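PDB 3OT6: enoyl-CoA hydratase/isomerase family protein from Pseudomonas syringae pv. tomato, which probably acts on acyl-CoA thioesters as a member of the crotonase-like enoyl-CoA hydratase/isomerase family, its exact reaction and substrate not being established. Local coordinates for residues A[21-24]-A[29-32]; A[6-11]-A[38-43]. All coordinates share one frame; numbering follows the deposited sequence.

Contact 1 (A[21-24]-A[29-32])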
loop_
_atom_site.group_PDB
_atom_site.type_symbol
_atom_site.label_atom_id
_atom_site.label_comp_id
_atom_site.label_asym_id
_atom_site.label_seq_id
_atom_site.Cartn_x
_atom_site.Cartn_y
_atom_site.Cartn_z
ATOM N N LEU A 21 -3.778 -9.130 5.197
ATOM C CA LEU A 21 -3.670 -8.389 6.423
ATOM C C LEU A 21 -4.932 -8.662 7.189
ATOM O O LEU A 21 -6.026 -8.661 6.615
ATOM C CB LEU A 21 -3.554 -6.901 6.127
ATOM C CG LEU A 21 -3.568 -5.896 7.285
ATOM C CD1 LEU A 21 -2.516 -6.153 8.407
ATOM C CD2 LEU A 21 -3.490 -4.471 6.733
ATOM N N ASN A 22 -4.784 -8.919 8.479
ATOM C CA ASN A 22 -5.927 -9.145 9.347
ATOM C C ASN A 22 -5.650 -8.669 10.799
ATOM O O ASN A 22 -5.157 -9.431 11.656
ATOM C CB ASN A 22 -6.297 -10.624 9.273
ATOM C CG ASN A 22 -7.443 -10.984 10.177
ATOM O OD1 ASN A 22 -8.181 -10.118 10.661
ATOM N ND2 ASN A 22 -7.585 -12.264 10.433
ATOM N N ASN A 23 -5.941 -7.397 11.055
ATOM C CA ASN A 23 -5.636 -6.774 12.328
ATOM C C ASN A 23 -6.859 -6.020 12.903
ATOM O O ASN A 23 -7.148 -4.891 12.501
ATOM C CB ASN A 23 -4.470 -5.805 12.145
ATOM C CG ASN A 23 -4.075 -5.120 13.452
ATOM O OD1 ASN A 23 -4.164 -5.730 14.511
ATOM N ND2 ASN A 23 -3.631 -3.858 13.386
ATOM N N GLY A 24 -7.589 -6.630 13.826
ATOM C CA GLY A 24 -8.757 -5.980 14.406
ATOM C C GLY A 24 -9.806 -5.489 13.406
ATOM O O GLY A 24 -9.917 -5.987 12.311
ATOM N N ILE A 29 -2.442 -0.183 10.661
ATOM C CA ILE A 29 -1.067 -0.471 10.419
ATOM C C ILE A 29 -0.360 -0.147 11.729
ATOM O O ILE A 29 -0.154 1.014 12.076
ATOM C CB ILE A 29 -0.516 0.363 9.226
ATOM C CG1 ILE A 29 -1.422 0.245 7.995
ATOM C CG2 ILE A 29 0.926 -0.028 8.872
ATOM C CD1 ILE A 29 -1.724 -1.212 7.510
ATOM N N SER A 30 -0.014 -1.191 12.470
ATOM C CA SER A 30 0.673 -1.051 13.753
ATOM C C SER A 30 2.133 -1.402 13.534
ATOM O O SER A 30 2.491 -1.819 12.433
ATOM C CB SER A 30 0.069 -2.011 14.758
ATOM O OG SER A 30 0.204 -3.362 14.307
ATOM N N PRO A 31 2.996 -1.196 14.567
ATOM C CA PRO A 31 4.398 -1.713 14.457
ATOM C C PRO A 31 4.512 -3.227 14.166
ATOM O O PRO A 31 5.330 -3.636 13.340
ATOM C CB PRO A 31 5.009 -1.340 15.794
ATOM C CG PRO A 31 4.285 -0.011 16.152
ATOM C CD PRO A 31 2.853 -0.227 15.686
ATOM N N ASP A 32 3.674 -4.026 14.796
ATOM C CA ASP A 32 3.635 -5.475 14.569
ATOM C C ASP A 32 3.214 -5.790 13.141
ATOM O O ASP A 32 3.812 -6.638 12.497
ATOM C CB ASP A 32 2.611 -6.110 15.515
ATOM C CG ASP A 32 3.084 -6.157 16.985
ATOM O OD1 ASP A 32 4.243 -5.803 17.311
ATOM O OD2 ASP A 32 2.228 -6.551 17.835
#

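Contact 2 (A[6-11]-A[38-43])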
loop_
_atom_site.group_PDB
_atom_site.type_symbol
_atom_site.label_atom_id
_atom_site.label_comp_id
_atom_site.label_asym_id
_atom_site.label_seq_id
_atom_site.Cartn_x
_atom_site.Cartn_y
_atom_site.Cartn_z
ATOM N N ASP A 6 -0.999 -14.602 11.878
ATOM C CA ASP A 6 -2.405 -14.235 11.700
ATOM C C ASP A 6 -2.555 -12.789 11.243
ATOM O O ASP A 6 -3.411 -12.533 10.409
ATOM C CB ASP A 6 -3.279 -14.539 12.940
ATOM C CG ASP A 6 -3.087 -16.000 13.470
ATOM O OD1 ASP A 6 -3.138 -16.959 12.638
ATOM O OD2 ASP A 6 -2.860 -16.171 14.703
ATOM N N LEU A 7 -1.730 -11.873 11.778
ATOM C CA LEU A 7 -1.655 -10.455 11.346
ATOM C C LEU A 7 -1.510 -10.233 9.808
ATOM O O LEU A 7 -2.338 -9.530 9.177
ATOM C CB LEU A 7 -0.496 -9.726 12.047
ATOM C CG LEU A 7 -0.740 -9.086 13.413
ATOM C CD1 LEU A 7 0.336 -8.048 13.692
ATOM C CD2 LEU A 7 -2.146 -8.478 13.579
ATOM N N VAL A 8 -0.437 -10.784 9.233
ATOM C CA VAL A 8 -0.343 -10.867 7.814
ATOM C C VAL A 8 -0.137 -12.365 7.522
ATOM O O VAL A 8 0.973 -12.882 7.736
ATOM C CB VAL A 8 0.851 -9.967 7.275
ATOM C CG1 VAL A 8 1.088 -10.189 5.828
ATOM C CG2 VAL A 8 0.647 -8.433 7.610
ATOM N N SER A 9 -1.193 -13.081 7.113
ATOM C CA SER A 9 -1.020 -14.509 6.778
ATOM C C SER A 9 -0.297 -14.678 5.416
ATOM O O SER A 9 -0.463 -13.848 4.496
ATOM C CB SER A 9 -2.347 -15.227 6.748
ATOM O OG SER A 9 -3.084 -14.705 5.654
ATOM N N TYR A 10 0.519 -15.719 5.273
ATOM C CA TYR A 10 1.182 -15.954 4.000
ATOM C C TYR A 10 0.701 -17.247 3.364
ATOM O O TYR A 10 0.884 -18.313 3.886
ATOM C CB TYR A 10 2.680 -16.007 4.234
ATOM C CG TYR A 10 3.531 -16.186 3.000
ATOM C CD1 TYR A 10 4.076 -15.083 2.338
ATOM C CD2 TYR A 10 3.842 -17.465 2.517
ATOM C CE1 TYR A 10 4.867 -15.240 1.205
ATOM C CE2 TYR A 10 4.637 -17.626 1.383
ATOM C CZ TYR A 10 5.132 -16.512 0.735
ATOM O OH TYR A 10 5.916 -16.656 -0.364
ATOM N N HIS A 11 0.135 -17.191 2.194
ATOM C CA HIS A 11 -0.107 -18.460 1.541
ATOM C C HIS A 11 0.424 -18.471 0.104
ATOM O O HIS A 11 0.093 -17.613 -0.655
ATOM C CB HIS A 11 -1.594 -18.875 1.681
ATOM C CG HIS A 11 -2.192 -19.431 0.418
ATOM N ND1 HIS A 11 -2.308 -20.793 0.177
ATOM C CD2 HIS A 11 -2.702 -18.805 -0.687
ATOM C CE1 HIS A 11 -2.859 -20.974 -1.020
ATOM N NE2 HIS A 11 -3.109 -19.786 -1.564
ATOM N N ASN A 38 7.129 -7.247 6.592
ATOM C CA ASN A 38 8.491 -7.503 6.209
ATOM C C ASN A 38 8.840 -9.008 6.203
ATOM O O ASN A 38 9.585 -9.461 5.294
ATOM C CB ASN A 38 9.443 -6.717 7.084
ATOM C CG ASN A 38 9.418 -5.220 6.747
ATOM O OD1 ASN A 38 9.617 -4.834 5.579
ATOM N ND2 ASN A 38 9.158 -4.372 7.756
ATOM N N ALA A 39 8.273 -9.766 7.158
ATOM C CA ALA A 39 8.580 -11.172 7.289
ATOM C C ALA A 39 7.889 -11.875 6.143
ATOM O O ALA A 39 8.458 -12.757 5.531
ATOM C CB ALA A 39 8.124 -11.734 8.621
ATOM N N ALA A 40 6.704 -11.414 5.779
ATOM C CA ALA A 40 5.967 -12.067 4.706
ATOM C C ALA A 40 6.627 -11.787 3.399
ATOM O O ALA A 40 6.469 -12.554 2.478
ATOM C CB ALA A 40 4.457 -11.660 4.656
ATOM N N LEU A 41 7.351 -10.694 3.296
ATOM C CA LEU A 41 7.875 -10.291 1.990
ATOM C C LEU A 41 9.199 -10.923 1.821
ATOM O O LEU A 41 9.584 -11.197 0.710
ATOM C CB LEU A 41 7.989 -8.751 1.822
ATOM C CG LEU A 41 6.700 -7.938 1.497
ATOM C CD1 LEU A 41 6.924 -6.445 1.781
ATOM C CD2 LEU A 41 6.167 -8.174 0.064
ATOM N N ASP A 42 9.896 -11.145 2.935
ATOM C CA ASP A 42 11.093 -11.924 2.934
ATOM C C ASP A 42 10.810 -13.289 2.316
ATOM O O ASP A 42 11.590 -13.769 1.480
ATOM C CB ASP A 42 11.633 -12.078 4.337
ATOM C CG ASP A 42 12.294 -10.794 4.842
ATOM O OD1 ASP A 42 12.677 -9.932 4.026
ATOM O OD2 ASP A 42 12.377 -10.599 6.067
ATOM N N GLN A 43 9.681 -13.873 2.705
ATOM C CA GLN A 43 9.329 -15.202 2.346
ATOM C C GLN A 43 8.979 -15.178 0.876
ATOM O O GLN A 43 9.421 -16.058 0.124
ATOM C CB GLN A 43 8.145 -15.680 3.193
ATOM C CG GLN A 43 7.754 -17.133 2.903
ATOM C CD GLN A 43 8.942 -18.115 3.079
ATOM O OE1 GLN A 43 9.710 -18.030 4.033
ATOM N NE2 GLN A 43 9.099 -19.019 2.123
#

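Contact 1 (A[21-24]-A[29-32])
Leu21 holds CG anti to its backbone N (chi1 174°), and Ile29 sends CG1 beside its own backbone N (chi1 -51°) with a second bend at chi2; together these rotations bring two methyl ends into touch, Leu21 CD2 lying 3.8 Å from Ile29 CD1. The bend matters for Ile29, whose CB points away from residues 21-24 while CD1 still arrives at the leucine. The two buried side chains meet crosswise, at about a right angle, and Leu21 also packs on Val33 of the helix that follows.

Beside this apolar pair lies a polar one that is near but not bonded: Asn23 ND2 stands 4.0 Å from Ser30 OG. Each group is engaged elsewhere. Asn23 ND2 donates to the carbonyl O of Ala28, while the backbone N of Asn23 is bonded to Asn27 OD1, so that the loop between the segments is tied to Asn23 at two points. Ser30 OG bonds to the backbone N of Val33, one of the amides that the first turn of a helix leaves without an intrahelical partner. With its hydroxyl so placed, Ser30 is the N-cap of helix 31-46, and the contact lies in the strand-loop-helix junction by which the chain passes from sheet strand 16-21 into the first long helix of the crotonase fold.

Contact 2 (A[6-11]-A[38-43])
Tyr10 and Gln43 make the closest side-chain packing between strand 8-11 and helix 38-43. The glutamine lays its CG methylene over one face of the phenol ring, 3.6 Å from the ring centroid and 21° off the ring normal, a CH-pi contact displaced toward the rim. Gln43 carries CG opposite its backbone N and then bends at chi2, which sets the methylene on the ring while the carboxamide does not stack: the amide plane is turned 81° from the ring. Tyr10 CE1 also comes within 3.4 Å of Ala40 O, an oblique approach. On the helix side, the Ala40 methyl fits between two strand residues, with CB 3.9 Å from Val8 CG1 and 4.2 Å from Tyr10 CD1. Val8 and Tyr10, two apart on the strand, both direct CB toward the helix, whereas the intervening Ser9 points away.

Polar bonds hold the far ends of both side chains. Asp47 OD2 receives bonds from both Tyr10 OH and Gln43 NE2, tying the ring and the amide to one carboxylate just past the helix. Leu19 of the neighbouring strand packs against both Tyr10 and Ala40, and Val8 continues along the helix onto Ala36 and Phe37. Farther round the helix, Asp42 OD1 forms a salt bridge with Arg89 of helix 73-91.

The axes run nearly parallel, 12° apart with a closest approach of 8.8 Å, and the small Ala40 sits where the backbones come nearest, its CA 6.2 Å from that of Tyr10. This is alpha/beta layer packing, in which helix 31-46 lies along strand 8-13, at one edge of the six-stranded mixed sheet of a crotonase-like fold.

In the fold
Contacts 1 and 2 share helix 31-46: contact 1 sits at its N-terminal start and contact 2 farther along, their centres about 12 Å apart. They touch directly through Leu7, whose O lies 2.6 Å from Asn22 N, a probable hydrogen bond, and whose CD1 packs 3.5 Å from Asp32 CB. In sequence, contact 1 falls within the longer excursion that contact 2 brings together; contact 2 sets strand 8-13 against the body of helix 31-46, and contact 1 joins the loop after strand 16-21 to the residues leading into that helix. The side chain of Tyr10 is about 4 Å from a bound methylpentanediol, probably from the crystallisation liquor, which hydrogen-bonds to Val8 O.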